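Side-chain contacts in magnesium transporter (Enterococcus faecalis, PDB 2OUX), which probably carries magnesium ions across the cell membrane, and is seen here only as its magnesium-binding cytosolic part, an N domain joined to paired CBS domains: residues Y161-K164 against N165-M169; I189-R192 against D193-N197; T201-A204 against D205-E209; I212-H215 against V216-Q220; D251-I254 against D255-D259. All coordinates share one frame; numbering follows the deposited sequence.

The five contacts are local ones, following each other along the paired CBS domains. Contacts 1, 2 and 3 form a chain of packing: Leu-163 CD1 of contact 1 lies 3.7 Å from Leu-194 CD2 of contact 2, and Ile-189 CD1 of contact 2 lies 3.4 Å from Ile-206 CD1 of contact 3. Contacts 4 and 5 meet where Gln-220 NE2 approaches Val-256 CG1 at 3.5 Å, their centres about 15 Å apart. Contact 5 alone supplies a magnesium ligand, Asp-252; the side chain of Ser-190 in contact 2 is about 8 Å from another bound magnesium ion. Contacts 1, 2 and 5 also reach the second subunit of the homodimer.

Contact 1. Residues Y161-K164 against N165-M169; sequences YVLK and NQADM
Asn-165 folds back over the last turn of helix 156-166, where its side chain is held between Tyr-161 and Lys-164. Its CB rests near the carbonyl of Tyr-161, 3.7 Å from Tyr-161 O. A chi1 of -48° keeps CG beside its own backbone N, which leaves the amide alongside the tyrosine ring, CG being 3.7 Å from Tyr-161 CE1. OD1 comes up beside the CD1-CE1 bond, 3.2 Å from Tyr-161 CD1; the two side chains cross at about a right angle, ring and amide planes 38° apart. The same OD1 lies 3.7 Å from Lys-164 CG. The fully extended lysine chain runs beside the asparagine, pointing the same way, and water 1 joins their tips: it donates to Asn-165 OD1 at 3.1 Å and accepts a weak bond from Lys-164 NZ. Beneath these side chains Asn-165 N donates a nearly straight helical bond to Tyr-161 O, 2.9 Å long at 166°.

The inner side of this turn is different. Leu-163 is buried among Val-148 and Ile-173 of the CBS domain, and Ala-167, small enough to sit close under the backbone as the helix gives way to loop, sets its CB 3.3 Å from Leu-163 O. The polar residues thus gather on the outer side and the apolar ones inside, as in an amphipathic helix. Asparagine suits the outer place because its amide can accept from water while its short chain stays against the tyrosine ring; the positive lysine tip nearby would probably favour the orientation that brings the amide oxygen to the bridging water.

Contact 2. Residues I189-R192 against D193-N197; sequences ISLR and DLIVN
Ser-190 and Asp-193 meet at the start of the short helix 191-194, where the polar contacts are gathered. Ser-190 occupies the N-cap: its OG, placed between the backbone N and the carbonyl carbon (chi1 66°), accepts a weak bond from Asp-193 N at 3.2 Å. A serine suits this place, since its short hydroxyl can turn back to a backbone N-H of the first turn. The carbonyl of Ser-190 is gripped twice. Leu-194 N comes at 3.0 Å, only slightly tilted from the carbonyl plane, whereas Asp-193 N lies well above that plane. The next amide, Ile-195 N, donates almost straight to Leu-191 O (2.9 Å, 171°). A type I turn from Leu-194 to Asn-197 follows, closed by Asn-197 N bonding to Leu-194 O at 3.0 Å. Separately, Asn-197 ND2 donates to Asp-193 O at 2.7 Å.

Apolar contacts occupy the inner side. Leu-191 CD1 touches two branches at once, Leu-194 CD2 at 3.8 Å and Ile-195 CG2 at 3.9 Å; the two leucines meet at a slant, the isoleucine at about a right angle. Ile-189, still on the strand, sends CD1 to Leu-194 CD1.

Arg-192 turns outward to the second subunit, its guanidinium having several N-H groups to offer: NH2 bonds to Ala-167 O and Ala-170 O there, NH1 to Glu-171 O. Within its own chain, the strand-to-helix junction hangs from strand 175-179 through the backbone bond of Ile-189 to Val-176, while Leu-194 lies between helix 156-166, at Val-156 and Met-160, and helix 203-206, at Ile-203.

Contact 3. Residues T201-A204 against D205-E209; sequences TLIA and DILNE
Leu-202 and Asp-205 begin a tight turn: Asp-205 N donates to Leu-202 O at 2.6 Å, approaching from above the carbonyl plane. This is the entry to helix 203-206, a single, weakly bonded helical turn that lies between strand 185-190 and strand 214-215 of the CBS pair. The next carbonyl, Ile-203 O, takes two donors. Leu-207 N comes at 2.9 Å nearly in line with the C=O, and Ile-206 N at 3.1 Å from well above the plane, a mixture of i to i+4 and i to i+3 bonds.

The side chains sort themselves around this single turn. Thr-201 holds its methyl inward, CG2 lying 3.8 Å from Ile-206 CG2, and both residues also rest on Val-156 of helix 156-166. Leu-207, with CG between the backbone N and the carbonyl carbon (chi1 71°), curls back so that CD2 reaches Ala-204 CA at 3.5 Å; alanine suits the spot because its lone methyl leaves the backbone accessible. Ile-203 turns from its neighbours here toward Ala-159 of helix 156-166.

Asp-205 stays on the outer side, OD2 lying 3.7 Å from Leu-202 CB. Water 2 links the same two residues, accepting from Leu-202 N at 2.7 Å and donating to Asp-205 OD2 at 2.9 Å.

Contact 4. Residues I212-H215 against V216-Q220; sequences ISVH and VGDDQ
His-215 and Asp-218 are brought together by their first torsions. The histidine CG stands opposite its backbone N (chi1 -180°), which carries the ring out over the following peptide, while Asp-218 turns CG beside its own N (chi1 -56°), pointing its carboxylate back at the start of the turn. There OD2 faces His-215 N in a bond modelled very short, so its length is doubtful. A second bond runs the other way, Asp-218 N to His-215 O at 2.9 Å. The carboxylate also lies against the histidine, OD1 being 3.3 Å from His-215 CB.

Val-216 sets its CG1 over one face of the imidazole, toward the rim: it sits 4.1 Å from the His-215 ring centroid, 16° off the normal, a CH-pi contact suited to a compact branched residue. Gly-217, without a side chain, lets the ring lie close, its N only 3.2 Å from His-215 CD2. Tyr-240 adds a ring stack on the histidine.

Residues His-215 to Asp-218 make a type I beta turn leading from strand 214-215 to helix 220-230, where Asp-219 is the N-cap, and so form the first bend of the beta-alpha-beta unit characteristic of a CBS domain.

Contact 5. Residues D251-I254 against D255-D259; sequences DDII and DVIDD. With MG (magnesium ion), chain F.
Asp-252 OD1 accepts a hydrogen bond from water 4 at 2.7 Å, and the same water donates to Asp-255 OD2 at 2.5 Å. It spans two carboxylates whose like charges come within 4.5 Å of each other, from Asp-252 OD1 to Asp-255 OD2; such shared water should ease their repulsion. Water 5, itself a magnesium ligand, may also donate to Asp-252 OD1, though other acceptors compete for its protons. The other oxygen of Asp-252, OD2, binds the magnesium ion at 2.2 Å. Waters 3, 5, 6 and 7 and Asp-99 complete six ligands, a number usual for magnesium. Water 3 is oriented by a second-shell residue: it donates to Asp-251 OD1 at 2.6 Å, while the other oxygen of Asp-251 bonds to Thr-249.

Asp-251, Asp-252 and Asp-255 project from helix 250-262, the closing helix of a CBS motif, with regular bonds such as Val-256 N to Asp-252 O. Its apolar face turns inward. Ile-253 CG2 meets Ile-257 CD1 at 3.7 Å, the two chains crossing at a slant. Isoleucine suits position 253 because its long, branched hydrocarbon can touch both its neighbour one turn on and Ala-224 and Ile-227 of helix 220-230.

Next to them Ile-254 and Asp-258 run side by side, Ile-254 CG2 being 3.8 Å from Asp-258 OD2. The isoleucine rests on Val-250 of the second subunit, and the aspartate forms a salt bridge with Arg-228 of that same subunit.

Contact 1. Residues Y161-K164 against N165-M169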
loop_
_atom_site.group_PDB
_atom_site.type_symbol
_atom_site.label_atom_id
_atom_site.label_comp_id
_atom_site.label_asym_id
_atom_site.label_seq_id
_atom_site.Cartn_x
_atom_site.Cartn_y
_atom_site.Cartn_z
ATOM N N TYR A 161 18.682 5.628 9.661
ATOM C CA TYR A 161 19.023 7.035 9.832
ATOM C C TYR A 161 18.542 7.800 8.610
ATOM O O TYR A 161 18.019 8.913 8.723
ATOM C CB TYR A 161 20.536 7.212 10.002
ATOM C CG TYR A 161 20.992 8.653 9.900
ATOM C CD1 TYR A 161 20.628 9.595 10.863
ATOM C CD2 TYR A 161 21.768 9.079 8.823
ATOM C CE1 TYR A 161 21.028 10.929 10.754
ATOM C CE2 TYR A 161 22.173 10.409 8.704
ATOM C CZ TYR A 161 21.801 11.327 9.671
ATOM O OH TYR A 161 22.206 12.636 9.550
ATOM N N VAL A 162 18.727 7.200 7.437
ATOM C CA VAL A 162 18.289 7.825 6.199
ATOM C C VAL A 162 16.786 8.045 6.295
ATOM O O VAL A 162 16.283 9.138 6.048
ATOM C CB VAL A 162 18.568 6.925 4.977
ATOM C CG1 VAL A 162 17.917 7.522 3.741
ATOM C CG2 VAL A 162 20.063 6.770 4.765
ATOM N N LEU A 163 16.075 6.992 6.668
ATOM C CA LEU A 163 14.631 7.051 6.786
ATOM C C LEU A 163 14.151 8.163 7.703
ATOM O O LEU A 163 13.327 8.984 7.309
ATOM C CB LEU A 163 14.108 5.705 7.278
ATOM C CG LEU A 163 14.508 4.547 6.365
ATOM C CD1 LEU A 163 14.203 3.223 7.041
ATOM C CD2 LEU A 163 13.772 4.666 5.042
ATOM N N LYS A 164 14.673 8.201 8.925
ATOM C CA LYS A 164 14.260 9.214 9.884
ATOM C C LYS A 164 14.649 10.650 9.548
ATOM O O LYS A 164 13.829 11.559 9.689
ATOM C CB LYS A 164 14.793 8.889 11.281
ATOM C CG LYS A 164 14.417 9.943 12.328
ATOM C CD LYS A 164 15.021 9.636 13.684
ATOM C CE LYS A 164 14.588 10.647 14.732
ATOM N NZ LYS A 164 15.141 10.317 16.077
ATOM N N ASN A 165 15.888 10.860 9.112
ATOM C CA ASN A 165 16.358 12.212 8.822
ATOM C C ASN A 165 16.623 12.553 7.359
ATOM O O ASN A 165 16.949 13.701 7.051
ATOM C CB ASN A 165 17.639 12.512 9.620
ATOM C CG ASN A 165 17.524 12.141 11.091
ATOM O OD1 ASN A 165 17.834 11.019 11.483
ATOM N ND2 ASN A 165 17.078 13.088 11.911
ATOM N N GLN A 166 16.483 11.586 6.457
ATOM C CA GLN A 166 16.757 11.861 5.049
ATOM C C GLN A 166 15.787 11.223 4.050
ATOM O O GLN A 166 16.171 10.938 2.915
ATOM C CB GLN A 166 18.186 11.408 4.704
ATOM C CG GLN A 166 19.300 12.019 5.547
ATOM C CD GLN A 166 19.504 13.503 5.285
ATOM O OE1 GLN A 166 19.619 13.935 4.135
ATOM N NE2 GLN A 166 19.567 14.288 6.354
ATOM N N ALA A 167 14.539 11.007 4.451
ATOM C CA ALA A 167 13.562 10.395 3.555
ATOM C C ALA A 167 12.232 11.145 3.517
ATOM O O ALA A 167 11.179 10.548 3.334
ATOM C CB ALA A 167 13.330 8.956 3.968
ATOM N N ASP A 168 12.280 12.459 3.691
ATOM C CA ASP A 168 11.061 13.261 3.682
ATOM C C ASP A 168 10.558 13.476 2.259
ATOM O O ASP A 168 9.375 13.700 2.038
ATOM C CB ASP A 168 11.315 14.618 4.338
ATOM C CG ASP A 168 10.040 15.410 4.537
ATOM O OD1 ASP A 168 9.197 14.983 5.355
ATOM O OD2 ASP A 168 9.874 16.454 3.871
HETATM N N MSE A 169 11.466 13.401 1.295
HETATM C CA MSE A 169 11.101 13.602 -0.096
HETATM C C MSE A 169 10.508 12.355 -0.762
HETATM O O MSE A 169 9.767 12.464 -1.735
HETATM C CB MSE A 169 12.322 14.079 -0.900
HETATM C CG MSE A 169 13.388 13.011 -1.195
HETATM SE SE MSE A 169 14.685 12.662 0.225
HETATM C CE MSE A 169 15.852 14.181 -0.060
HETATM O O HOH W 1 18.121 11.128 14.617
#

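Contact 2. Residues I189-R192 against D193-N197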
loop_
_atom_site.group_PDB
_atom_site.type_symbol
_atom_site.label_atom_id
_atom_site.label_comp_id
_atom_site.label_asym_id
_atom_site.label_seq_id
_atom_site.Cartn_x
_atom_site.Cartn_y
_atom_site.Cartn_z
ATOM N N ILE A 189 14.186 -4.804 0.910
ATOM C CA ILE A 189 13.784 -5.135 2.269
ATOM C C ILE A 189 12.615 -4.236 2.647
ATOM O O ILE A 189 12.680 -3.027 2.473
ATOM C CB ILE A 189 14.943 -4.964 3.310
ATOM C CG1 ILE A 189 14.515 -5.594 4.639
ATOM C CG2 ILE A 189 15.260 -3.490 3.551
ATOM C CD1 ILE A 189 15.649 -5.837 5.607
ATOM N N SER A 190 11.534 -4.837 3.128
ATOM C CA SER A 190 10.358 -4.075 3.530
ATOM C C SER A 190 10.676 -3.380 4.842
ATOM O O SER A 190 11.514 -3.849 5.612
ATOM C CB SER A 190 9.157 -4.995 3.734
ATOM O OG SER A 190 9.391 -5.856 4.831
ATOM N N LEU A 191 10.015 -2.263 5.102
ATOM C CA LEU A 191 10.277 -1.548 6.338
ATOM C C LEU A 191 9.879 -2.409 7.539
ATOM O O LEU A 191 10.544 -2.384 8.579
ATOM C CB LEU A 191 9.515 -0.222 6.372
ATOM C CG LEU A 191 9.818 0.609 7.622
ATOM C CD1 LEU A 191 11.331 0.846 7.726
ATOM C CD2 LEU A 191 9.072 1.926 7.553
ATOM N N ARG A 192 8.805 -3.179 7.386
ATOM C CA ARG A 192 8.345 -4.035 8.468
ATOM C C ARG A 192 9.343 -5.140 8.831
ATOM O O ARG A 192 9.316 -5.649 9.945
ATOM C CB ARG A 192 6.976 -4.644 8.136
ATOM C CG ARG A 192 6.937 -5.650 6.985
ATOM C CD ARG A 192 5.480 -6.068 6.676
ATOM N NE ARG A 192 4.857 -6.806 7.774
ATOM C CZ ARG A 192 3.553 -7.056 7.877
ATOM N NH1 ARG A 192 2.710 -6.630 6.945
ATOM N NH2 ARG A 192 3.090 -7.731 8.916
ATOM N N ASP A 193 10.211 -5.518 7.900
ATOM C CA ASP A 193 11.216 -6.540 8.191
ATOM C C ASP A 193 12.404 -5.835 8.801
ATOM O O ASP A 193 13.090 -6.358 9.683
ATOM C CB ASP A 193 11.663 -7.262 6.923
ATOM C CG ASP A 193 10.676 -8.306 6.480
ATOM O OD1 ASP A 193 9.803 -8.667 7.291
ATOM O OD2 ASP A 193 10.778 -8.779 5.332
ATOM N N LEU A 194 12.624 -4.620 8.324
ATOM C CA LEU A 194 13.717 -3.793 8.790
ATOM C C LEU A 194 13.613 -3.440 10.273
ATOM O O LEU A 194 14.536 -3.703 11.041
ATOM C CB LEU A 194 13.769 -2.508 7.964
ATOM C CG LEU A 194 15.016 -1.638 8.088
ATOM C CD1 LEU A 194 16.247 -2.431 7.652
ATOM C CD2 LEU A 194 14.859 -0.402 7.210
ATOM N N ILE A 195 12.492 -2.855 10.682
ATOM C CA ILE A 195 12.339 -2.436 12.071
ATOM C C ILE A 195 12.466 -3.521 13.136
ATOM O O ILE A 195 12.676 -3.202 14.314
ATOM C CB ILE A 195 10.999 -1.698 12.305
ATOM C CG1 ILE A 195 9.822 -2.661 12.136
ATOM C CG2 ILE A 195 10.884 -0.524 11.348
ATOM C CD1 ILE A 195 8.518 -2.103 12.666
ATOM N N VAL A 196 12.347 -4.788 12.751
ATOM C CA VAL A 196 12.460 -5.857 13.740
ATOM C C VAL A 196 13.872 -6.439 13.784
ATOM O O VAL A 196 14.097 -7.491 14.372
ATOM C CB VAL A 196 11.478 -7.017 13.463
ATOM C CG1 VAL A 196 10.071 -6.473 13.221
ATOM C CG2 VAL A 196 11.965 -7.846 12.283
ATOM N N ASN A 197 14.824 -5.765 13.150
ATOM C CA ASN A 197 16.188 -6.263 13.154
ATOM C C ASN A 197 17.073 -5.408 14.053
ATOM O O ASN A 197 16.767 -4.240 14.313
ATOM C CB ASN A 197 16.735 -6.314 11.723
ATOM C CG ASN A 197 16.460 -7.646 11.048
ATOM O OD1 ASN A 197 17.178 -8.622 11.265
ATOM N ND2 ASN A 197 15.403 -7.699 10.240
#

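Contact 3. Residues T201-A204 against D205-E209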
loop_
_atom_site.group_PDB
_atom_site.type_symbol
_atom_site.label_atom_id
_atom_site.label_comp_id
_atom_site.label_asym_id
_atom_site.label_seq_id
_atom_site.Cartn_x
_atom_site.Cartn_y
_atom_site.Cartn_z
ATOM N N THR A 201 22.904 -5.263 12.794
ATOM C CA THR A 201 22.773 -6.189 11.676
ATOM C C THR A 201 23.085 -5.518 10.331
ATOM O O THR A 201 22.755 -4.349 10.108
ATOM C CB THR A 201 21.362 -6.772 11.613
ATOM O OG1 THR A 201 21.014 -7.310 12.894
ATOM C CG2 THR A 201 21.293 -7.876 10.566
ATOM N N LEU A 202 23.724 -6.263 9.437
ATOM C CA LEU A 202 24.066 -5.734 8.121
ATOM C C LEU A 202 22.946 -5.951 7.111
ATOM O O LEU A 202 22.469 -7.074 6.926
ATOM C CB LEU A 202 25.354 -6.375 7.605
ATOM C CG LEU A 202 26.648 -5.582 7.838
ATOM C CD1 LEU A 202 26.755 -5.164 9.292
ATOM C CD2 LEU A 202 27.848 -6.435 7.426
ATOM N N ILE A 203 22.536 -4.863 6.463
ATOM C CA ILE A 203 21.476 -4.897 5.467
ATOM C C ILE A 203 21.657 -6.100 4.551
ATOM O O ILE A 203 20.700 -6.805 4.244
ATOM C CB ILE A 203 21.474 -3.585 4.613
ATOM C CG1 ILE A 203 21.015 -2.403 5.469
ATOM C CG2 ILE A 203 20.617 -3.771 3.363
ATOM C CD1 ILE A 203 19.603 -2.553 6.008
ATOM N N ALA A 204 22.898 -6.336 4.131
ATOM C CA ALA A 204 23.225 -7.440 3.235
ATOM C C ALA A 204 22.851 -8.799 3.804
ATOM O O ALA A 204 22.671 -9.763 3.057
ATOM C CB ALA A 204 24.713 -7.413 2.902
ATOM N N ASP A 205 22.732 -8.884 5.123
ATOM C CA ASP A 205 22.390 -10.151 5.750
ATOM C C ASP A 205 20.898 -10.413 5.892
ATOM O O ASP A 205 20.492 -11.558 6.080
ATOM C CB ASP A 205 23.067 -10.267 7.119
ATOM C CG ASP A 205 24.551 -10.585 7.003
ATOM O OD1 ASP A 205 24.907 -11.382 6.108
ATOM O OD2 ASP A 205 25.353 -10.056 7.805
ATOM N N ILE A 206 20.083 -9.368 5.795
ATOM C CA ILE A 206 18.648 -9.545 5.934
ATOM C C ILE A 206 17.833 -9.140 4.706
ATOM O O ILE A 206 16.615 -9.317 4.689
ATOM C CB ILE A 206 18.114 -8.772 7.159
ATOM C CG1 ILE A 206 18.599 -7.322 7.112
ATOM C CG2 ILE A 206 18.565 -9.463 8.443
ATOM C CD1 ILE A 206 17.916 -6.424 8.109
ATOM N N LEU A 207 18.503 -8.614 3.680
ATOM C CA LEU A 207 17.827 -8.183 2.458
ATOM C C LEU A 207 17.290 -9.374 1.664
ATOM O O LEU A 207 17.723 -10.510 1.861
ATOM C CB LEU A 207 18.791 -7.365 1.584
ATOM C CG LEU A 207 19.939 -8.120 0.892
ATOM C CD1 LEU A 207 19.423 -8.824 -0.356
ATOM C CD2 LEU A 207 21.023 -7.149 0.494
ATOM N N ASN A 208 16.338 -9.123 0.770
ATOM C CA ASN A 208 15.789 -10.202 -0.045
ATOM C C ASN A 208 16.465 -10.152 -1.403
ATOM O O ASN A 208 16.438 -9.120 -2.072
ATOM C CB ASN A 208 14.288 -10.035 -0.239
ATOM C CG ASN A 208 13.629 -11.293 -0.764
ATOM O OD1 ASN A 208 14.209 -12.033 -1.566
ATOM N ND2 ASN A 208 12.403 -11.544 -0.316
ATOM N N GLU A 209 17.063 -11.265 -1.813
ATOM C CA GLU A 209 17.738 -11.325 -3.105
ATOM C C GLU A 209 16.752 -11.444 -4.250
ATOM O O GLU A 209 17.029 -10.976 -5.348
ATOM C CB GLU A 209 18.696 -12.511 -3.176
ATOM C CG GLU A 209 19.839 -12.470 -2.191
ATOM C CD GLU A 209 20.948 -13.434 -2.567
ATOM O OE1 GLU A 209 20.648 -14.616 -2.845
ATOM O OE2 GLU A 209 22.120 -13.003 -2.584
HETATM O O HOH W 2 24.768 -8.602 10.223
#

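Contact 4. Residues I212-H215 against V216-Q220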
loop_
_atom_site.group_PDB
_atom_site.type_symbol
_atom_site.label_atom_id
_atom_site.label_comp_id
_atom_site.label_asym_id
_atom_site.label_seq_id
_atom_site.Cartn_x
_atom_site.Cartn_y
_atom_site.Cartn_z
ATOM N N ILE A 212 11.462 -8.441 -6.986
ATOM C CA ILE A 212 10.621 -8.414 -8.175
ATOM C C ILE A 212 10.608 -6.989 -8.726
ATOM O O ILE A 212 10.441 -6.026 -7.975
ATOM C CB ILE A 212 9.158 -8.821 -7.838
ATOM C CG1 ILE A 212 9.119 -10.250 -7.280
ATOM C CG2 ILE A 212 8.279 -8.711 -9.068
ATOM C CD1 ILE A 212 9.568 -10.342 -5.820
ATOM N N SER A 213 10.787 -6.863 -10.037
ATOM C CA SER A 213 10.785 -5.561 -10.683
ATOM C C SER A 213 10.231 -5.697 -12.090
ATOM O O SER A 213 10.024 -6.810 -12.575
ATOM C CB SER A 213 12.203 -4.981 -10.746
ATOM O OG SER A 213 13.051 -5.773 -11.560
ATOM N N VAL A 214 9.991 -4.555 -12.729
ATOM C CA VAL A 214 9.467 -4.505 -14.086
ATOM C C VAL A 214 10.408 -3.644 -14.918
ATOM O O VAL A 214 11.204 -2.875 -14.366
ATOM C CB VAL A 214 8.050 -3.885 -14.112
ATOM C CG1 VAL A 214 7.105 -4.724 -13.271
ATOM C CG2 VAL A 214 8.090 -2.449 -13.580
ATOM N N HIS A 215 10.317 -3.776 -16.241
ATOM C CA HIS A 215 11.163 -3.016 -17.158
ATOM C C HIS A 215 10.455 -1.713 -17.516
ATOM O O HIS A 215 9.242 -1.689 -17.682
ATOM C CB HIS A 215 11.436 -3.830 -18.433
ATOM C CG HIS A 215 12.309 -3.124 -19.428
ATOM N ND1 HIS A 215 13.654 -2.910 -19.222
ATOM C CD2 HIS A 215 12.023 -2.571 -20.635
ATOM C CE1 HIS A 215 14.163 -2.259 -20.254
ATOM N NE2 HIS A 215 13.191 -2.042 -21.124
ATOM N N VAL A 216 11.215 -0.634 -17.648
ATOM C CA VAL A 216 10.626 0.668 -17.949
ATOM C C VAL A 216 9.703 0.708 -19.182
ATOM O O VAL A 216 8.799 1.546 -19.269
ATOM C CB VAL A 216 11.738 1.740 -18.076
ATOM C CG1 VAL A 216 12.678 1.399 -19.223
ATOM C CG2 VAL A 216 11.117 3.104 -18.247
ATOM N N GLY A 217 9.905 -0.215 -20.118
ATOM C CA GLY A 217 9.078 -0.235 -21.310
ATOM C C GLY A 217 7.884 -1.173 -21.255
ATOM O O GLY A 217 7.121 -1.248 -22.219
ATOM N N ASP A 218 7.704 -1.883 -20.143
ATOM C CA ASP A 218 6.586 -2.812 -20.035
ATOM C C ASP A 218 5.249 -2.100 -20.051
ATOM O O ASP A 218 5.153 -0.932 -19.688
ATOM C CB ASP A 218 6.693 -3.659 -18.768
ATOM C CG ASP A 218 8.005 -4.402 -18.675
ATOM O OD1 ASP A 218 8.575 -4.740 -19.736
ATOM O OD2 ASP A 218 8.462 -4.654 -17.541
ATOM N N ASP A 219 4.216 -2.821 -20.469
ATOM C CA ASP A 219 2.875 -2.270 -20.557
ATOM C C ASP A 219 2.187 -2.150 -19.208
ATOM O O ASP A 219 2.112 -3.121 -18.457
ATOM C CB ASP A 219 2.014 -3.130 -21.472
ATOM C CG ASP A 219 0.597 -2.610 -21.586
ATOM O OD1 ASP A 219 0.416 -1.486 -22.092
ATOM O OD2 ASP A 219 -0.335 -3.320 -21.165
ATOM N N GLN A 220 1.648 -0.968 -18.920
ATOM C CA GLN A 220 0.978 -0.746 -17.645
ATOM C C GLN A 220 0.090 -1.912 -17.215
ATOM O O GLN A 220 0.064 -2.268 -16.043
ATOM C CB GLN A 220 0.169 0.559 -17.674
ATOM C CG GLN A 220 -0.972 0.618 -18.686
ATOM C CD GLN A 220 -1.651 1.976 -18.692
ATOM O OE1 GLN A 220 -0.997 2.994 -18.489
ATOM N NE2 GLN A 220 -2.955 2.002 -18.940
#

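Contact 5. Residues D251-I254 against D255-D259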
loop_
_atom_site.group_PDB
_atom_site.type_symbol
_atom_site.label_atom_id
_atom_site.label_comp_id
_atom_site.label_asym_id
_atom_site.label_seq_id
_atom_site.Cartn_x
_atom_site.Cartn_y
_atom_site.Cartn_z
ATOM N N ASP A 251 -1.493 3.053 -5.705
ATOM C CA ASP A 251 -2.553 4.042 -5.881
ATOM C C ASP A 251 -2.701 4.459 -7.342
ATOM O O ASP A 251 -3.817 4.699 -7.808
ATOM C CB ASP A 251 -2.306 5.275 -5.013
ATOM C CG ASP A 251 -0.966 5.905 -5.273
ATOM O OD1 ASP A 251 -0.941 7.124 -5.556
ATOM O OD2 ASP A 251 0.060 5.186 -5.189
ATOM N N ASP A 252 -1.585 4.548 -8.061
ATOM C CA ASP A 252 -1.643 4.910 -9.473
ATOM C C ASP A 252 -2.099 3.716 -10.315
ATOM O O ASP A 252 -2.788 3.881 -11.322
ATOM C CB ASP A 252 -0.286 5.384 -9.970
ATOM C CG ASP A 252 0.121 6.709 -9.373
ATOM O OD1 ASP A 252 -0.753 7.561 -9.062
ATOM O OD2 ASP A 252 1.337 6.894 -9.236
ATOM N N ILE A 253 -1.723 2.513 -9.895
ATOM C CA ILE A 253 -2.128 1.320 -10.619
ATOM C C ILE A 253 -3.636 1.191 -10.580
ATOM O O ILE A 253 -4.251 0.720 -11.532
ATOM C CB ILE A 253 -1.462 0.057 -10.020
ATOM C CG1 ILE A 253 -0.071 -0.087 -10.626
ATOM C CG2 ILE A 253 -2.292 -1.202 -10.293
ATOM C CD1 ILE A 253 1.031 -0.122 -9.559
ATOM N N ILE A 254 -4.242 1.609 -9.478
ATOM C CA ILE A 254 -5.681 1.531 -9.401
ATOM C C ILE A 254 -6.294 2.418 -10.485
ATOM O O ILE A 254 -7.271 2.026 -11.126
ATOM C CB ILE A 254 -6.196 1.935 -8.005
ATOM C CG1 ILE A 254 -5.952 0.773 -7.023
ATOM C CG2 ILE A 254 -7.681 2.290 -8.084
ATOM C CD1 ILE A 254 -6.186 1.087 -5.569
ATOM N N ASP A 255 -5.717 3.600 -10.703
ATOM C CA ASP A 255 -6.239 4.502 -11.731
ATOM C C ASP A 255 -6.043 3.859 -13.096
ATOM O O ASP A 255 -6.905 3.945 -13.965
ATOM C CB ASP A 255 -5.528 5.860 -11.707
ATOM C CG ASP A 255 -5.889 6.698 -10.490
ATOM O OD1 ASP A 255 -6.932 6.442 -9.854
ATOM O OD2 ASP A 255 -5.129 7.628 -10.175
ATOM N N VAL A 256 -4.894 3.226 -13.283
ATOM C CA VAL A 256 -4.609 2.543 -14.528
ATOM C C VAL A 256 -5.676 1.471 -14.736
ATOM O O VAL A 256 -6.264 1.374 -15.812
ATOM C CB VAL A 256 -3.220 1.894 -14.487
ATOM C CG1 VAL A 256 -3.062 0.908 -15.637
ATOM C CG2 VAL A 256 -2.161 2.971 -14.573
ATOM N N ILE A 257 -5.932 0.678 -13.699
ATOM C CA ILE A 257 -6.940 -0.379 -13.777
ATOM C C ILE A 257 -8.305 0.226 -14.108
ATOM O O ILE A 257 -9.077 -0.345 -14.883
ATOM C CB ILE A 257 -7.055 -1.172 -12.444
ATOM C CG1 ILE A 257 -5.787 -1.999 -12.209
ATOM C CG2 ILE A 257 -8.269 -2.103 -12.485
ATOM C CD1 ILE A 257 -5.679 -2.575 -10.818
ATOM N N ASP A 258 -8.607 1.377 -13.515
ATOM C CA ASP A 258 -9.881 2.031 -13.772
ATOM C C ASP A 258 -9.977 2.406 -15.248
ATOM O O ASP A 258 -11.041 2.283 -15.862
ATOM C CB ASP A 258 -10.044 3.291 -12.909
ATOM C CG ASP A 258 -10.489 2.978 -11.486
ATOM O OD1 ASP A 258 -11.210 1.980 -11.294
ATOM O OD2 ASP A 258 -10.133 3.738 -10.557
ATOM N N ASP A 259 -8.862 2.855 -15.815
ATOM C CA ASP A 259 -8.835 3.245 -17.215
ATOM C C ASP A 259 -9.012 2.053 -18.152
ATOM O O ASP A 259 -9.823 2.093 -19.073
ATOM C CB ASP A 259 -7.532 3.977 -17.545
ATOM C CG ASP A 259 -7.432 5.340 -16.862
ATOM O OD1 ASP A 259 -8.479 5.886 -16.450
ATOM O OD2 ASP A 259 -6.309 5.871 -16.750
HETATM MG MG MG F . 2.354 8.448 -8.113
HETATM O O HOH W 3 1.407 8.128 -6.262
HETATM O O HOH W 4 -2.742 8.252 -10.718
HETATM O O HOH W 5 0.422 9.881 -8.498
HETATM O O HOH W 6 3.182 10.360 -7.093
HETATM O O HOH W 7 4.148 7.211 -7.558
#